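Local coordinates for protein phosphoribosylaminoimidazole carboxylase, ATPase subunit (Thermus thermophilus, PDB 3AW8) that probably catalyses the ATP-dependent joining of bicarbonate to 5-aminoimidazole ribonucleotide, giving N5-carboxyaminoimidazole ribonucleotide in purine biosynthesis, at residues L48-G51 with A52-F56; R232-A236 with L237-G241; F279-H282 with L283-V286. One frame throughout, in Å; residues are numbered along the deposited sequence.

Contact 1: L48-G51 with A52-F56; sequences LDEG and ALLRF
The carboxylate of D49 turns OD2 to the backbone amides of G51 and A52, while the guanidinium of R55 meets the carbonyl O of G51 obliquely. At the next turn the ring of F56 has the L53 carbonyl O at its edge, in the ring plane. The motif is an N-cap: D49 stands just before helix 50-57, which connects strand 41-44 to strand 62-65 along the chain in the Rossmann-like preATP-grasp domain. With CG anti to the backbone N (chi1 169°), the short acid reaches forward to the first-turn amides, and OD2 takes weak bonds from A52 N at 3.2 Å and from G51 N at 2.9 Å. Aspartate suits the place because amides that open a helix have no preceding carbonyl to bond, and its negative charge probably also favours the positive end of the helix dipole. The ordinary helical ladder starts from the D49 carbonyl, whose O receives L53 N at 2.9 Å. Glycine at G51 has no side chain to set beside R55, whose chain bends at chi3 to bring NH2 within 3.6 Å of G51 O. Buried L53 packs on A74 and L78 of helix 72-81 and on L28. E50, an exposed acid bridged to R77, runs alongside L54 and points the same way, its CG 4.1 Å from L54 CD1.

Contact 2: R232-A236 with L237-G241; sequences RAMEA and LDYVG
A233 opens the contact by offering its carbonyl O to L237 N at 3.1 Å, an ordinary bond in the last turn of helix 220-237, which closes in a Schellman motif. The small side chain of A233 fits where the helix lies on F104 and L107 of helix 97-107. M234 comes next, and its carbonyl O accepts the first of the two bonds of the motif, from Y239 N at 2.8 Å and nearly straight (174°). E235 supplies the second, weaker one, D238 N to E235 O at 3.3 Å, while its side chain leaves the backbone away from the turn, as befits an exposed glutamate. Between them these bonds occupy carbonyls that the ending helix would otherwise leave without amide partners. A236 then leads into L237, a buried leucine packed on F103 and V93, and D238 turns the chain with a positive phi of 59°; glycine is commonest at such a C-prime position, but an exposed aspartate can adopt this conformation too. The turn brings Y239 back across M234, giving the apolar contact that often accompanies a Schellman motif. The tyrosine ring passes on into the protein interior, where its OH bonds to V242 O, and near the backbone M234 CB lies 3.8 Å from Y239 CB.

Contact 3: F279-H282 with L283-V286; sequences FENH and LRAV
E280 reaches R284, one turn further along helix 278-287, because its CG stands anti to the backbone N (chi1 179°) and the chain runs out extended, whereas R284 starts with CG anti to its carbonyl carbon and bends at chi3. The two chains cross, and E280 OE1 meets R284 NH1 at 2.6 Å in an i to i+4 salt bridge. OE1 comes to the edge of the guanidinium, near its plane, and the carboxylate and guanidinium planes are only 21° apart, although the hydrogen bond itself is bent and weak. The methylenes nearer the backbone also touch, E280 CG lying 3.6 Å from R284 CD. A long side chain ending in a flat guanidinium with several N-H groups suits this largely buried spot: NE bonds to P290 O, while the side chain also packs on L316 of the second subunit. With an alanine here, E280 would probably be left without its mate, P290 O would lose a donor, and a gap would be likely to open against the neighbouring subunit.

A second i to i+4 pair joins H282 and V286. CG1 of the valine sits over one face of the imidazole, 4.1 Å from the ring centroid and 22° off its normal, a CH-pi contact displaced toward the rim. Histidine suits this buried place because both its nitrogens are engaged: ND1 with V242 N and NE2 with T64 OG1. Those bonds fix the rotation of the ring and hold its face toward the valine. Backbone bonds such as V286 N to H282 O, 3.0 Å, keep the partners of each pair one turn apart. Around them, F279 and H282 pack on helix 9-18, T64 belongs to strand 62-65 and V242 to strand 241-250, so helix 278-287 is wedged between the parallel preATP-grasp sheet and the large antiparallel sheet.

In the fold
The three contacts follow one another along the chain, each within a continuous stretch. Contact 1 begins helix 50-57 in the preATP-grasp domain, its centre 28 Å from that of contact 2 and 25 Å from that of contact 3, touching neither. Contact 2 ends helix 220-237 and leads into strand 241-250 of the large, eight-stranded antiparallel sheet; the side chain of A233 is about 12 Å from that of E258, which lines the AMP pocket. Contacts 2 and 3 have centres 15 Å apart and do touch: G241 CA lies 3.5 Å from A285 CB. Helix 278-287 meets the start of strand 241-250 and, through T64 and helix 9-18, the preATP-grasp domain, so it contacts both regions.

Contact 1: L48-G51 with A52-F56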
ATOM      1  N   LEU A  48     -22.178 -22.019   5.167  1.00 49.21           N
ATOM      2  CA  LEU A  48     -22.665 -23.358   5.439  1.00 51.15           C
ATOM      3  C   LEU A  48     -23.254 -24.031   4.204  1.00 52.18           C
ATOM      4  O   LEU A  48     -23.814 -25.126   4.292  1.00 53.68           O
ATOM      5  CB  LEU A  48     -23.676 -23.328   6.582  1.00 50.47           C
ATOM      6  CG  LEU A  48     -23.002 -22.918   7.893  1.00 51.09           C
ATOM      7  CD1 LEU A  48     -24.005 -22.989   9.033  1.00 48.85           C
ATOM      8  CD2 LEU A  48     -21.796 -23.821   8.158  1.00 48.70           C
ATOM      9  N   ASP A  49     -23.123 -23.366   3.058  1.00 52.02           N
ATOM     10  CA  ASP A  49     -23.582 -23.913   1.788  1.00 52.39           C
ATOM     11  C   ASP A  49     -22.364 -24.678   1.277  1.00 52.41           C
ATOM     12  O   ASP A  49     -21.460 -24.104   0.666  1.00 53.37           O
ATOM     13  CB  ASP A  49     -23.958 -22.785   0.823  1.00 54.13           C
ATOM     14  CG  ASP A  49     -24.182 -23.274  -0.609  1.00 58.31           C
ATOM     15  OD1 ASP A  49     -24.627 -22.451  -1.442  1.00 59.34           O
ATOM     16  OD2 ASP A  49     -23.908 -24.462  -0.911  1.00 58.09           O
ATOM     17  N   GLU A  50     -22.340 -25.977   1.549  1.00 51.58           N
ATOM     18  CA  GLU A  50     -21.220 -26.823   1.164  1.00 49.69           C
ATOM     19  C   GLU A  50     -20.843 -26.659  -0.302  1.00 47.79           C
ATOM     20  O   GLU A  50     -19.661 -26.696  -0.646  1.00 46.44           O
ATOM     21  CB  GLU A  50     -21.545 -28.286   1.470  1.00 50.68           C
ATOM     22  CG  GLU A  50     -20.329 -29.155   1.695  1.00 52.22           C
ATOM     23  CD  GLU A  50     -20.679 -30.499   2.301  1.00 54.09           C
ATOM     24  OE1 GLU A  50     -19.754 -31.181   2.788  1.00 55.37           O
ATOM     25  OE2 GLU A  50     -21.872 -30.876   2.289  1.00 54.18           O
ATOM     26  N   GLY A  51     -21.845 -26.468  -1.157  1.00 46.67           N
ATOM     27  CA  GLY A  51     -21.582 -26.301  -2.577  1.00 45.08           C
ATOM     28  C   GLY A  51     -20.684 -25.109  -2.846  1.00 45.28           C
ATOM     29  O   GLY A  51     -19.653 -25.226  -3.511  1.00 43.71           O
ATOM     30  N   ALA A  52     -21.073 -23.953  -2.316  1.00 45.42           N
ATOM     31  CA  ALA A  52     -20.299 -22.735  -2.497  1.00 43.49           C
ATOM     32  C   ALA A  52     -18.932 -22.890  -1.844  1.00 42.24           C
ATOM     33  O   ALA A  52     -17.919 -22.460  -2.393  1.00 41.83           O
ATOM     34  CB  ALA A  52     -21.045 -21.561  -1.896  1.00 43.36           C
ATOM     35  N   LEU A  53     -18.906 -23.525  -0.679  1.00 41.67           N
ATOM     36  CA  LEU A  53     -17.663 -23.724   0.044  1.00 42.04           C
ATOM     37  C   LEU A  53     -16.631 -24.450  -0.814  1.00 43.81           C
ATOM     38  O   LEU A  53     -15.537 -23.936  -1.037  1.00 43.29           O
ATOM     39  CB  LEU A  53     -17.916 -24.523   1.326  1.00 41.66           C
ATOM     40  CG  LEU A  53     -17.261 -24.016   2.614  1.00 42.83           C
ATOM     41  CD1 LEU A  53     -17.062 -25.166   3.563  1.00 43.20           C
ATOM     42  CD2 LEU A  53     -15.927 -23.395   2.321  1.00 45.81           C
ATOM     43  N   LEU A  54     -16.983 -25.643  -1.298  1.00 46.38           N
ATOM     44  CA  LEU A  54     -16.078 -26.452  -2.122  1.00 47.25           C
ATOM     45  C   LEU A  54     -15.726 -25.818  -3.473  1.00 47.18           C
ATOM     46  O   LEU A  54     -14.607 -25.971  -3.967  1.00 43.01           O
ATOM     47  CB  LEU A  54     -16.682 -27.840  -2.332  1.00 48.67           C
ATOM     48  CG  LEU A  54     -16.953 -28.591  -1.022  1.00 51.28           C
ATOM     49  CD1 LEU A  54     -17.684 -29.881  -1.324  1.00 50.61           C
ATOM     50  CD2 LEU A  54     -15.641 -28.869  -0.287  1.00 51.64           C
ATOM     51  N   ARG A  55     -16.684 -25.110  -4.064  1.00 48.39           N
ATOM     52  CA  ARG A  55     -16.456 -24.433  -5.333  1.00 49.69           C
ATOM     53  C   ARG A  55     -15.369 -23.374  -5.124  1.00 50.81           C
ATOM     54  O   ARG A  55     -14.423 -23.268  -5.907  1.00 52.57           O
ATOM     55  CB  ARG A  55     -17.750 -23.776  -5.813  1.00 51.20           C
ATOM     56  CG  ARG A  55     -17.608 -23.009  -7.116  1.00 55.89           C
ATOM     57  CD  ARG A  55     -18.957 -22.590  -7.697  1.00 59.36           C
ATOM     58  NE  ARG A  55     -19.717 -21.678  -6.837  1.00 62.84           N
ATOM     59  CZ  ARG A  55     -20.769 -22.033  -6.100  1.00 64.41           C
ATOM     60  NH1 ARG A  55     -21.392 -21.127  -5.354  1.00 63.78           N
ATOM     61  NH2 ARG A  55     -21.207 -23.290  -6.105  1.00 63.71           N
ATOM     62  N   PHE A  56     -15.505 -22.603  -4.048  1.00 49.77           N
ATOM     63  CA  PHE A  56     -14.544 -21.559  -3.711  1.00 48.03           C
ATOM     64  C   PHE A  56     -13.163 -22.132  -3.367  1.00 48.48           C
ATOM     65  O   PHE A  56     -12.136 -21.494  -3.596  1.00 48.78           O
ATOM     66  CB  PHE A  56     -15.110 -20.718  -2.540  1.00 46.29           C
ATOM     67  CG  PHE A  56     -14.075 -20.236  -1.548  1.00 41.89           C
ATOM     68  CD1 PHE A  56     -13.674 -21.047  -0.493  1.00 37.26           C
ATOM     69  CD2 PHE A  56     -13.492 -18.974  -1.683  1.00 42.48           C
ATOM     70  CE1 PHE A  56     -12.709 -20.620   0.419  1.00 38.32           C
ATOM     71  CE2 PHE A  56     -12.519 -18.532  -0.774  1.00 41.85           C
ATOM     72  CZ  PHE A  56     -12.127 -19.364   0.284  1.00 38.78           C
TER

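Contact 2: R232-A236 with L237-G241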
ATOM      1  N   ARG A 232       2.971 -17.578  24.545  1.00 64.02           N
ATOM      2  CA  ARG A 232       2.365 -18.751  25.142  1.00 64.58           C
ATOM      3  C   ARG A 232       1.116 -19.165  24.373  1.00 63.10           C
ATOM      4  O   ARG A 232       0.941 -20.337  24.040  1.00 61.39           O
ATOM      5  CB  ARG A 232       2.039 -18.486  26.618  1.00 66.61           C
ATOM      6  CG  ARG A 232       3.287 -18.406  27.501  1.00 69.83           C
ATOM      7  CD  ARG A 232       3.020 -18.917  28.923  1.00 72.92           C
ATOM      8  NE  ARG A 232       2.548 -17.876  29.836  1.00 73.78           N
ATOM      9  CZ  ARG A 232       3.323 -16.919  30.340  1.00 74.82           C
ATOM     10  NH1 ARG A 232       4.615 -16.865  30.025  1.00 73.50           N
ATOM     11  NH2 ARG A 232       2.804 -16.014  31.161  1.00 75.07           N
ATOM     12  N   ALA A 233       0.262 -18.196  24.075  1.00 62.65           N
ATOM     13  CA  ALA A 233      -0.969 -18.467  23.346  1.00 63.01           C
ATOM     14  C   ALA A 233      -0.713 -19.038  21.950  1.00 62.77           C
ATOM     15  O   ALA A 233      -1.289 -20.067  21.577  1.00 61.88           O
ATOM     16  CB  ALA A 233      -1.804 -17.197  23.248  1.00 62.95           C
ATOM     17  N   MET A 234       0.150 -18.380  21.181  1.00 61.99           N
ATOM     18  CA  MET A 234       0.449 -18.836  19.824  1.00 62.59           C
ATOM     19  C   MET A 234       1.021 -20.253  19.755  1.00 62.90           C
ATOM     20  O   MET A 234       0.598 -21.055  18.922  1.00 61.66           O
ATOM     21  CB  MET A 234       1.406 -17.862  19.127  1.00 62.01           C
ATOM     22  CG  MET A 234       0.811 -16.490  18.854  1.00 61.65           C
ATOM     23  SD  MET A 234       1.888 -15.470  17.833  1.00 61.98           S
ATOM     24  CE  MET A 234       2.819 -14.575  19.062  1.00 63.22           C
ATOM     25  N   GLU A 235       1.978 -20.563  20.628  1.00 63.91           N
ATOM     26  CA  GLU A 235       2.589 -21.889  20.634  1.00 63.09           C
ATOM     27  C   GLU A 235       1.624 -22.945  21.140  1.00 61.44           C
ATOM     28  O   GLU A 235       1.638 -24.084  20.678  1.00 62.28           O
ATOM     29  CB  GLU A 235       3.857 -21.878  21.477  1.00 64.65           C
ATOM     30  CG  GLU A 235       4.863 -20.866  20.977  1.00 67.65           C
ATOM     31  CD  GLU A 235       6.240 -21.071  21.559  1.00 69.72           C
ATOM     32  OE1 GLU A 235       6.374 -21.032  22.802  1.00 69.92           O
ATOM     33  OE2 GLU A 235       7.187 -21.266  20.763  1.00 70.42           O
ATOM     34  N   ALA A 236       0.778 -22.564  22.085  1.00 59.26           N
ATOM     35  CA  ALA A 236      -0.207 -23.485  22.624  1.00 58.53           C
ATOM     36  C   ALA A 236      -1.184 -23.907  21.532  1.00 58.88           C
ATOM     37  O   ALA A 236      -1.670 -25.034  21.533  1.00 60.41           O
ATOM     38  CB  ALA A 236      -0.969 -22.825  23.767  1.00 56.81           C
ATOM     39  N   LEU A 237      -1.465 -23.000  20.599  1.00 58.56           N
ATOM     40  CA  LEU A 237      -2.408 -23.268  19.514  1.00 56.94           C
ATOM     41  C   LEU A 237      -1.754 -23.625  18.189  1.00 57.16           C
ATOM     42  O   LEU A 237      -2.454 -23.922  17.221  1.00 56.67           O
ATOM     43  CB  LEU A 237      -3.296 -22.046  19.278  1.00 55.63           C
ATOM     44  CG  LEU A 237      -4.307 -21.580  20.324  1.00 55.28           C
ATOM     45  CD1 LEU A 237      -4.624 -20.107  20.094  1.00 53.54           C
ATOM     46  CD2 LEU A 237      -5.561 -22.430  20.243  1.00 53.61           C
ATOM     47  N   ASP A 238      -0.425 -23.601  18.135  1.00 58.26           N
ATOM     48  CA  ASP A 238       0.275 -23.876  16.881  1.00 59.90           C
ATOM     49  C   ASP A 238      -0.227 -22.837  15.887  1.00 58.05           C
ATOM     50  O   ASP A 238      -0.528 -23.131  14.730  1.00 56.75           O
ATOM     51  CB  ASP A 238      -0.047 -25.279  16.373  1.00 64.61           C
ATOM     52  CG  ASP A 238       1.054 -26.268  16.685  1.00 70.36           C
ATOM     53  OD1 ASP A 238       1.276 -26.576  17.883  1.00 73.02           O
ATOM     54  OD2 ASP A 238       1.708 -26.726  15.724  1.00 73.97           O
ATOM     55  N   TYR A 239      -0.313 -21.609  16.381  1.00 56.61           N
ATOM     56  CA  TYR A 239      -0.807 -20.486  15.616  1.00 54.47           C
ATOM     57  C   TYR A 239       0.088 -20.127  14.443  1.00 53.85           C
ATOM     58  O   TYR A 239       1.315 -20.143  14.545  1.00 54.43           O
ATOM     59  CB  TYR A 239      -0.953 -19.260  16.525  1.00 52.11           C
ATOM     60  CG  TYR A 239      -1.975 -18.264  16.029  1.00 50.93           C
ATOM     61  CD1 TYR A 239      -3.320 -18.399  16.360  1.00 50.16           C
ATOM     62  CD2 TYR A 239      -1.604 -17.207  15.198  1.00 49.76           C
ATOM     63  CE1 TYR A 239      -4.271 -17.510  15.878  1.00 50.44           C
ATOM     64  CE2 TYR A 239      -2.550 -16.311  14.707  1.00 48.67           C
ATOM     65  CZ  TYR A 239      -3.879 -16.468  15.053  1.00 48.67           C
ATOM     66  OH  TYR A 239      -4.814 -15.576  14.604  1.00 44.98           O
ATOM     67  N   VAL A 240      -0.550 -19.808  13.325  1.00 52.08           N
ATOM     68  CA  VAL A 240       0.157 -19.392  12.127  1.00 51.22           C
ATOM     69  C   VAL A 240      -0.613 -18.202  11.596  1.00 50.11           C
ATOM     70  O   VAL A 240      -1.808 -18.300  11.296  1.00 49.67           O
ATOM     71  CB  VAL A 240       0.186 -20.487  11.056  1.00 51.24           C
ATOM     72  CG1 VAL A 240       0.981 -20.003   9.857  1.00 49.98           C
ATOM     73  CG2 VAL A 240       0.795 -21.757  11.634  1.00 51.38           C
ATOM     74  N   GLY A 241       0.074 -17.073  11.505  1.00 48.81           N
ATOM     75  CA  GLY A 241      -0.559 -15.861  11.027  1.00 46.89           C
ATOM     76  C   GLY A 241      -0.524 -14.794  12.095  1.00 45.19           C
ATOM     77  O   GLY A 241       0.333 -14.811  12.985  1.00 45.10           O
TER

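Contact 3: F279-H282 with L283-V286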
ATOM      1  N   PHE A 279      -1.216  -6.855   7.720  1.00 35.02           N
ATOM      2  CA  PHE A 279      -1.744  -7.608   6.589  1.00 35.31           C
ATOM      3  C   PHE A 279      -0.628  -8.308   5.827  1.00 35.92           C
ATOM      4  O   PHE A 279      -0.753  -9.475   5.479  1.00 35.98           O
ATOM      5  CB  PHE A 279      -2.545  -6.687   5.652  1.00 33.48           C
ATOM      6  CG  PHE A 279      -3.669  -5.976   6.337  1.00 30.95           C
ATOM      7  CD1 PHE A 279      -4.764  -6.679   6.806  1.00 31.29           C
ATOM      8  CD2 PHE A 279      -3.604  -4.606   6.573  1.00 33.33           C
ATOM      9  CE1 PHE A 279      -5.780  -6.032   7.507  1.00 33.15           C
ATOM     10  CE2 PHE A 279      -4.614  -3.946   7.275  1.00 29.83           C
ATOM     11  CZ  PHE A 279      -5.700  -4.658   7.742  1.00 32.55           C
ATOM     12  N   GLU A 280       0.465  -7.605   5.553  1.00 36.37           N
ATOM     13  CA  GLU A 280       1.550  -8.250   4.841  1.00 37.49           C
ATOM     14  C   GLU A 280       2.152  -9.371   5.697  1.00 38.56           C
ATOM     15  O   GLU A 280       2.443 -10.459   5.196  1.00 38.80           O
ATOM     16  CB  GLU A 280       2.640  -7.246   4.456  1.00 38.26           C
ATOM     17  CG  GLU A 280       3.797  -7.929   3.717  1.00 43.32           C
ATOM     18  CD  GLU A 280       4.912  -6.992   3.287  1.00 46.07           C
ATOM     19  OE1 GLU A 280       6.035  -7.496   3.070  1.00 46.71           O
ATOM     20  OE2 GLU A 280       4.676  -5.770   3.150  1.00 47.89           O
ATOM     21  N   ASN A 281       2.331  -9.114   6.990  1.00 38.90           N
ATOM     22  CA  ASN A 281       2.901 -10.124   7.876  1.00 39.89           C
ATOM     23  C   ASN A 281       2.031 -11.369   8.000  1.00 39.50           C
ATOM     24  O   ASN A 281       2.548 -12.493   8.056  1.00 38.15           O
ATOM     25  CB  ASN A 281       3.169  -9.530   9.261  1.00 39.99           C
ATOM     26  CG  ASN A 281       4.652  -9.340   9.530  1.00 41.16           C
ATOM     27  OD1 ASN A 281       5.043  -8.600  10.432  1.00 44.40           O
ATOM     28  ND2 ASN A 281       5.484 -10.018   8.750  1.00 39.47           N
ATOM     29  N   HIS A 282       0.717 -11.174   8.043  1.00 37.44           N
ATOM     30  CA  HIS A 282      -0.187 -12.303   8.144  1.00 36.95           C
ATOM     31  C   HIS A 282       0.049 -13.170   6.926  1.00 37.74           C
ATOM     32  O   HIS A 282       0.146 -14.392   7.026  1.00 37.11           O
ATOM     33  CB  HIS A 282      -1.641 -11.846   8.160  1.00 35.78           C
ATOM     34  CG  HIS A 282      -2.623 -12.973   8.256  1.00 36.16           C
ATOM     35  ND1 HIS A 282      -2.921 -13.602   9.445  1.00 34.62           N
ATOM     36  CD2 HIS A 282      -3.359 -13.599   7.306  1.00 34.70           C
ATOM     37  CE1 HIS A 282      -3.798 -14.564   9.225  1.00 34.27           C
ATOM     38  NE2 HIS A 282      -4.080 -14.585   7.935  1.00 35.51           N
ATOM     39  N   LEU A 283       0.148 -12.514   5.775  1.00 37.67           N
ATOM     40  CA  LEU A 283       0.369 -13.193   4.509  1.00 38.97           C
ATOM     41  C   LEU A 283       1.718 -13.909   4.513  1.00 39.71           C
ATOM     42  O   LEU A 283       1.815 -15.066   4.099  1.00 40.24           O
ATOM     43  CB  LEU A 283       0.305 -12.176   3.358  1.00 38.39           C
ATOM     44  CG  LEU A 283      -0.896 -12.150   2.398  1.00 37.83           C
ATOM     45  CD1 LEU A 283      -2.154 -12.664   3.060  1.00 34.17           C
ATOM     46  CD2 LEU A 283      -1.086 -10.718   1.900  1.00 36.65           C
ATOM     47  N   ARG A 284       2.754 -13.223   4.982  1.00 38.96           N
ATOM     48  CA  ARG A 284       4.080 -13.822   5.023  1.00 40.85           C
ATOM     49  C   ARG A 284       4.068 -15.045   5.937  1.00 40.97           C
ATOM     50  O   ARG A 284       4.633 -16.092   5.600  1.00 38.34           O
ATOM     51  CB  ARG A 284       5.117 -12.783   5.481  1.00 42.05           C
ATOM     52  CG  ARG A 284       5.381 -11.738   4.400  1.00 44.36           C
ATOM     53  CD  ARG A 284       6.014 -10.445   4.905  1.00 46.12           C
ATOM     54  NE  ARG A 284       7.461 -10.548   5.069  1.00 49.06           N
ATOM     55  CZ  ARG A 284       8.302  -9.519   5.014  1.00 48.92           C
ATOM     56  NH1 ARG A 284       7.859  -8.288   4.791  1.00 47.73           N
ATOM     57  NH2 ARG A 284       9.595  -9.723   5.195  1.00 51.70           N
ATOM     58  N   ALA A 285       3.392 -14.917   7.074  1.00 40.53           N
ATOM     59  CA  ALA A 285       3.286 -16.011   8.025  1.00 40.99           C
ATOM     60  C   ALA A 285       2.653 -17.252   7.407  1.00 43.37           C
ATOM     61  O   ALA A 285       3.301 -18.291   7.302  1.00 45.37           O
ATOM     62  CB  ALA A 285       2.482 -15.580   9.231  1.00 40.35           C
ATOM     63  N   VAL A 286       1.397 -17.150   6.985  1.00 43.87           N
ATOM     64  CA  VAL A 286       0.702 -18.305   6.423  1.00 43.66           C
ATOM     65  C   VAL A 286       1.360 -18.853   5.168  1.00 45.24           C
ATOM     66  O   VAL A 286       1.052 -19.967   4.732  1.00 46.01           O
ATOM     67  CB  VAL A 286      -0.781 -17.981   6.092  1.00 43.68           C
ATOM     68  CG1 VAL A 286      -1.465 -17.371   7.309  1.00 41.37           C
ATOM     69  CG2 VAL A 286      -0.867 -17.055   4.882  1.00 42.84           C
TER